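Putative mandelate racemase (Bordetella bronchiseptica, PDB 3OZY) is of unknown function but belongs to the enolase superfamily and probably acts on sugar-acid substrates, binding a magnesium ion and m-xylarate in its beta-alpha barrel. Local coordinates at residues R140-S145 and M327-I332; W301-F306 and H317-S322. All coordinates share one frame; numbering follows the deposited sequence.

How the contacts relate
Contact 1 pairs strands 139-146 and 328-331, far apart in sequence; contact 2 packs residues 301-306 against helix 309-321, which is followed in the chain by strand 328-331. Contact 2 lies within the loop that contact 1 closes, and their centres lie 11 Å apart. They also touch directly: Thr305 OG1 is 2.7 Å from Glu329 O, a probable hydrogen bond, and Glu329 OE1 is 3.2 Å from His304 CA. The active-site magnesium, bound by Asp201, Glu227 and Glu254, is about 5 Å from the side chain of Glu329 but about 11 Å from that of Pro303, so contact 1 borders the metal site and the packed end of contact 2 stands farther off.

Contact 1 of 2, residues R140-S145 and M327-I332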
loop_
_atom_site.group_PDB
_atom_site.type_symbol
_atom_site.label_atom_id
_atom_site.label_comp_id
_atom_site.label_asym_id
_atom_site.label_seq_id
_atom_site.Cartn_x
_atom_site.Cartn_y
_atom_site.Cartn_z
ATOM N N ARG A 140 -15.185 -27.834 0.558
ATOM C CA ARG A 140 -15.858 -27.582 -0.715
ATOM C C ARG A 140 -15.135 -26.515 -1.535
ATOM O O ARG A 140 -14.896 -25.400 -1.046
ATOM C CB ARG A 140 -17.304 -27.158 -0.480
ATOM C CG ARG A 140 -18.062 -26.945 -1.772
ATOM C CD ARG A 140 -19.287 -26.104 -1.540
ATOM N NE ARG A 140 -20.249 -26.256 -2.623
ATOM C CZ ARG A 140 -21.457 -25.721 -2.607
ATOM N NH1 ARG A 140 -21.835 -24.999 -1.558
ATOM N NH2 ARG A 140 -22.286 -25.905 -3.628
ATOM N N ALA A 141 -14.786 -26.863 -2.773
ATOM C CA ALA A 141 -14.036 -25.974 -3.661
ATOM C C ALA A 141 -14.915 -25.397 -4.762
ATOM O O ALA A 141 -15.982 -25.939 -5.088
ATOM C CB ALA A 141 -12.854 -26.713 -4.286
ATOM N N TYR A 142 -14.469 -24.294 -5.343
ATOM C CA TYR A 142 -15.106 -23.763 -6.529
ATOM C C TYR A 142 -14.081 -23.556 -7.624
ATOM O O TYR A 142 -12.917 -23.260 -7.351
ATOM C CB TYR A 142 -15.876 -22.473 -6.240
ATOM C CG TYR A 142 -15.079 -21.195 -6.004
ATOM C CD1 TYR A 142 -14.655 -20.404 -7.072
ATOM C CD2 TYR A 142 -14.835 -20.729 -4.709
ATOM C CE1 TYR A 142 -13.984 -19.203 -6.860
ATOM C CE2 TYR A 142 -14.154 -19.538 -4.487
ATOM C CZ TYR A 142 -13.734 -18.777 -5.563
ATOM O OH TYR A 142 -13.071 -17.571 -5.371
ATOM N N ALA A 143 -14.532 -23.695 -8.867
ATOM C CA ALA A 143 -13.666 -23.551 -10.027
ATOM C C ALA A 143 -13.496 -22.073 -10.345
ATOM O O ALA A 143 -14.473 -21.377 -10.634
ATOM C CB ALA A 143 -14.266 -24.294 -11.228
ATOM N N SER A 144 -12.251 -21.610 -10.306
ATOM C CA SER A 144 -11.940 -20.207 -10.506
ATOM C C SER A 144 -11.090 -20.047 -11.772
ATOM O O SER A 144 -9.957 -20.521 -11.784
ATOM C CB SER A 144 -11.158 -19.713 -9.283
ATOM O OG SER A 144 -10.874 -18.332 -9.378
ATOM N N SER A 145 -11.589 -19.423 -12.845
ATOM C CA SER A 145 -12.951 -18.927 -13.048
ATOM C C SER A 145 -13.247 -19.061 -14.539
ATOM O O SER A 145 -12.360 -19.385 -15.326
ATOM C CB SER A 145 -13.049 -17.435 -12.712
ATOM O OG SER A 145 -12.905 -17.190 -11.324
ATOM N N MET A 327 -15.944 -22.331 0.777
ATOM C CA MET A 327 -16.162 -21.952 -0.614
ATOM C C MET A 327 -14.769 -21.634 -1.140
ATOM O O MET A 327 -14.379 -20.470 -1.286
ATOM C CB MET A 327 -17.115 -20.756 -0.718
ATOM C CG MET A 327 -17.513 -20.376 -2.153
ATOM S SD MET A 327 -18.185 -21.733 -3.144
ATOM C CE MET A 327 -19.804 -21.904 -2.399
ATOM N N PHE A 328 -14.009 -22.700 -1.372
ATOM C CA PHE A 328 -12.562 -22.608 -1.481
ATOM C C PHE A 328 -12.099 -22.420 -2.915
ATOM O O PHE A 328 -12.322 -23.280 -3.769
ATOM C CB PHE A 328 -11.889 -23.851 -0.894
ATOM C CG PHE A 328 -10.400 -23.745 -0.875
ATOM C CD1 PHE A 328 -9.783 -22.936 0.060
ATOM C CD2 PHE A 328 -9.618 -24.392 -1.817
ATOM C CE1 PHE A 328 -8.412 -22.789 0.083
ATOM C CE2 PHE A 328 -8.241 -24.252 -1.799
ATOM C CZ PHE A 328 -7.639 -23.448 -0.849
ATOM N N GLU A 329 -11.431 -21.298 -3.178
ATOM C CA GLU A 329 -11.020 -20.947 -4.536
ATOM C C GLU A 329 -9.954 -21.891 -5.093
ATOM O O GLU A 329 -8.901 -22.080 -4.486
ATOM C CB GLU A 329 -10.514 -19.500 -4.584
ATOM C CG GLU A 329 -10.131 -19.063 -5.986
ATOM C CD GLU A 329 -9.871 -17.574 -6.108
ATOM O OE1 GLU A 329 -9.357 -16.949 -5.148
ATOM O OE2 GLU A 329 -10.163 -17.013 -7.187
ATOM N N TRP A 330 -10.235 -22.468 -6.263
ATOM C CA TRP A 330 -9.272 -23.330 -6.942
ATOM C C TRP A 330 -9.083 -22.908 -8.397
ATOM O O TRP A 330 -9.966 -23.105 -9.231
ATOM C CB TRP A 330 -9.674 -24.815 -6.862
ATOM C CG TRP A 330 -8.504 -25.685 -7.207
ATOM C CD1 TRP A 330 -7.992 -25.909 -8.453
ATOM C CD2 TRP A 330 -7.660 -26.394 -6.289
ATOM N NE1 TRP A 330 -6.879 -26.714 -8.364
ATOM C CE2 TRP A 330 -6.663 -27.036 -7.050
ATOM C CE3 TRP A 330 -7.664 -26.564 -4.900
ATOM C CZ2 TRP A 330 -5.668 -27.826 -6.466
ATOM C CZ3 TRP A 330 -6.684 -27.353 -4.322
ATOM C CH2 TRP A 330 -5.695 -27.969 -5.105
ATOM N N ASP A 331 -7.915 -22.345 -8.687
ATOM C CA ASP A 331 -7.526 -21.895 -10.029
ATOM C C ASP A 331 -7.557 -23.056 -11.019
ATOM O O ASP A 331 -6.770 -24.002 -10.885
ATOM C CB ASP A 331 -6.091 -21.344 -9.919
ATOM C CG ASP A 331 -5.514 -20.793 -11.221
ATOM O OD1 ASP A 331 -6.111 -20.926 -12.308
ATOM O OD2 ASP A 331 -4.409 -20.204 -11.128
ATOM N N ILE A 332 -8.446 -22.972 -12.015
ATOM C CA ILE A 332 -8.538 -24.008 -13.057
ATOM C C ILE A 332 -8.019 -23.537 -14.411
ATOM O O ILE A 332 -8.153 -24.244 -15.420
ATOM C CB ILE A 332 -9.970 -24.612 -13.193
ATOM C CG1 ILE A 332 -11.066 -23.540 -13.366
ATOM C CG2 ILE A 332 -10.272 -25.487 -11.989
ATOM C CD1 ILE A 332 -10.890 -22.586 -14.531
#
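Tyr142 lays one face of its ring over the backbone of Glu329: CA of Glu329 is 3.7 Å from the ring centroid and 24° off the normal, a CH-pi contact. With chi1 at 74°, the ring leans across the neighbouring strand, where Met327 O approaches its edge, 3.3 Å from CE2. Met327 bends at chi2 and chi3, bringing SD obliquely to the same ring in a Met-aromatic contact (4.9 Å to the centroid) and CE over a face of the Arg140 guanidinium, 3.8 Å from NH1; Arg140 NE is hydrogen-bonded to Thr168 OG1. Farther along, Ser144 OG donates to the anti lone pair of Glu329 OE2 at 2.7 Å. Lys171 forms a salt bridge with that oxygen and a hydrogen bond with Tyr142 OH, so the buried carboxylate oxygen is gripped twice. Five backbone bonds define the parallel register, from Phe328 N to Arg140 O (2.9 Å) through Ile332 N to Ser144 O. On the other face of the sheet, Phe328 and Trp330 turn toward helix 309-321. The pairing of strands 139-146 and 328-331, distant in sequence, is the closure of the beta-alpha barrel of the enolase superfamily.

Contact 2 of 2, residues W301-F306 and H317-S322; sequences WNPHTF and HLVAAS
After Trp301, the end of strand 300-301, residues 302-306 run as an irregular loop, while 317-320 belong to helix 309-321 and Ser322 N bonds to Val319 O at 3.1 Å; no hydrogen bond joins the two segments. The side chains meet through apolar atoms. Trp301, its side chain swung opposite the main-chain nitrogen (chi1 173°), thereby sends the six-membered end of its indole to the helix: CH2 lies 3.7 Å from Leu318 CB, and CZ3 is 3.8 Å from Val319 CG2. Both aliphatic groups approach obliquely. Pro303 completes the cluster from within the loop. Its CD sits over the centre of the indole, 3.6 Å above the plane, and its CG meets Val319 CG2 at 3.5 Å, so that one valine methyl touches both the proline and the tryptophan. This is the strand-loop-helix unit of a beta-alpha barrel, in which the helix doubles back to pack on the strand that precedes it. In the conformer given, His324 N donates a hydrogen bond to Ser322 OG. The indole's own polar atom, NE1, bonds to Ala276 O, which, with Pro303 over one face, would restrain the turn of the ring. Leu318 also touches Ile284 and Ala287 of helix 284-296, while Ser291 of that helix lies against Trp301.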
loop_
_atom_site.group_PDB
_atom_site.type_symbol
_atom_site.label_atom_id
_atom_site.label_comp_id
_atom_site.label_asym_id
_atom_site.label_seq_id
_atom_site.Cartn_x
_atom_site.Cartn_y
_atom_site.Cartn_z
ATOM N N TRP A 301 -15.330 -15.686 6.310
ATOM C CA TRP A 301 -14.016 -15.551 5.681
ATOM C C TRP A 301 -13.860 -16.692 4.687
ATOM O O TRP A 301 -13.926 -17.860 5.072
ATOM C CB TRP A 301 -12.886 -15.599 6.712
ATOM C CG TRP A 301 -11.516 -15.642 6.096
ATOM C CD1 TRP A 301 -10.879 -14.626 5.432
ATOM C CD2 TRP A 301 -10.615 -16.758 6.079
ATOM N NE1 TRP A 301 -9.632 -15.045 5.007
ATOM C CE2 TRP A 301 -9.450 -16.347 5.395
ATOM C CE3 TRP A 301 -10.678 -18.061 6.576
ATOM C CZ2 TRP A 301 -8.365 -17.197 5.191
ATOM C CZ3 TRP A 301 -9.598 -18.900 6.372
ATOM C CH2 TRP A 301 -8.458 -18.464 5.690
ATOM N N ASN A 302 -13.693 -16.333 3.413
ATOM C CA ASN A 302 -13.464 -17.280 2.317
ATOM C C ASN A 302 -12.343 -16.647 1.505
ATOM O O ASN A 302 -12.582 -15.705 0.749
ATOM C CB ASN A 302 -14.716 -17.434 1.442
ATOM C CG ASN A 302 -15.899 -17.999 2.197
ATOM O OD1 ASN A 302 -16.857 -17.290 2.501
ATOM N ND2 ASN A 302 -15.843 -19.284 2.500
ATOM N N PRO A 303 -11.100 -17.129 1.679
ATOM C CA PRO A 303 -9.959 -16.413 1.100
ATOM C C PRO A 303 -9.899 -16.473 -0.419
ATOM O O PRO A 303 -10.304 -17.458 -1.035
ATOM C CB PRO A 303 -8.747 -17.159 1.672
ATOM C CG PRO A 303 -9.272 -18.525 1.960
ATOM C CD PRO A 303 -10.662 -18.276 2.493
ATOM N N HIS A 304 -9.366 -15.410 -1.003
ATOM C CA HIS A 304 -8.766 -15.484 -2.320
ATOM C C HIS A 304 -7.513 -16.363 -2.197
ATOM O O HIS A 304 -6.805 -16.301 -1.184
ATOM C CB HIS A 304 -8.396 -14.058 -2.746
ATOM C CG HIS A 304 -7.531 -13.981 -3.964
ATOM N ND1 HIS A 304 -6.161 -14.123 -3.914
ATOM C CD2 HIS A 304 -7.838 -13.733 -5.258
ATOM C CE1 HIS A 304 -5.662 -13.991 -5.132
ATOM N NE2 HIS A 304 -6.661 -13.747 -5.966
ATOM N N THR A 305 -7.251 -17.203 -3.203
ATOM C CA THR A 305 -6.107 -18.124 -3.162
ATOM C C THR A 305 -5.303 -18.152 -4.470
ATOM O O THR A 305 -4.340 -18.909 -4.594
ATOM C CB THR A 305 -6.579 -19.554 -2.926
ATOM O OG1 THR A 305 -7.230 -20.013 -4.115
ATOM C CG2 THR A 305 -7.540 -19.639 -1.750
ATOM N N PHE A 306 -5.696 -17.320 -5.425
ATOM C CA PHE A 306 -5.307 -17.466 -6.830
ATOM C C PHE A 306 -3.923 -16.883 -7.126
ATOM O O PHE A 306 -3.767 -15.667 -7.200
ATOM C CB PHE A 306 -6.382 -16.755 -7.657
ATOM C CG PHE A 306 -6.382 -17.060 -9.142
ATOM C CD1 PHE A 306 -7.277 -17.991 -9.672
ATOM C CD2 PHE A 306 -5.588 -16.337 -10.012
ATOM C CE1 PHE A 306 -7.342 -18.221 -11.033
ATOM C CE2 PHE A 306 -5.640 -16.574 -11.377
ATOM C CZ PHE A 306 -6.524 -17.525 -11.882
ATOM N N HIS A 317 -4.869 -24.949 4.473
ATOM C CA HIS A 317 -4.653 -25.355 5.861
ATOM C C HIS A 317 -5.561 -24.565 6.796
ATOM O O HIS A 317 -6.181 -25.121 7.707
ATOM C CB HIS A 317 -3.188 -25.167 6.271
ATOM C CG HIS A 317 -2.286 -26.247 5.767
ATOM N ND1 HIS A 317 -2.104 -27.433 6.446
ATOM C CD2 HIS A 317 -1.538 -26.335 4.641
ATOM C CE1 HIS A 317 -1.271 -28.202 5.763
ATOM N NE2 HIS A 317 -0.917 -27.560 4.663
ATOM N N LEU A 318 -5.640 -23.257 6.564
ATOM C CA LEU A 318 -6.458 -22.408 7.423
ATOM C C LEU A 318 -7.942 -22.676 7.224
ATOM O O LEU A 318 -8.700 -22.760 8.187
ATOM C CB LEU A 318 -6.168 -20.932 7.169
ATOM C CG LEU A 318 -4.941 -20.389 7.891
ATOM C CD1 LEU A 318 -3.659 -21.123 7.494
ATOM C CD2 LEU A 318 -4.805 -18.895 7.630
ATOM N N VAL A 319 -8.359 -22.803 5.967
ATOM C CA VAL A 319 -9.762 -23.054 5.670
ATOM C C VAL A 319 -10.223 -24.382 6.267
ATOM O O VAL A 319 -11.312 -24.470 6.841
ATOM C CB VAL A 319 -10.018 -22.992 4.154
ATOM C CG1 VAL A 319 -11.397 -23.538 3.791
ATOM C CG2 VAL A 319 -9.840 -21.552 3.675
ATOM N N ALA A 320 -9.388 -25.411 6.152
ATOM C CA ALA A 320 -9.741 -26.715 6.712
ATOM C C ALA A 320 -9.976 -26.640 8.227
ATOM O O ALA A 320 -10.812 -27.368 8.772
ATOM C CB ALA A 320 -8.658 -27.730 6.387
ATOM N N ALA A 321 -9.232 -25.757 8.886
ATOM C CA ALA A 321 -9.286 -25.608 10.342
ATOM C C ALA A 321 -10.385 -24.660 10.819
ATOM O O ALA A 321 -10.688 -24.607 12.013
ATOM C CB ALA A 321 -7.928 -25.136 10.864
ATOM N N SER A 322 -10.984 -23.928 9.882
ATOM C CA SER A 322 -11.938 -22.873 10.219
ATOM C C SER A 322 -13.401 -23.307 10.114
ATOM O O SER A 322 -13.785 -23.988 9.164
ATOM C CB SER A 322 -11.715 -21.660 9.316
ATOM O OG SER A 322 -12.802 -20.755 9.432
#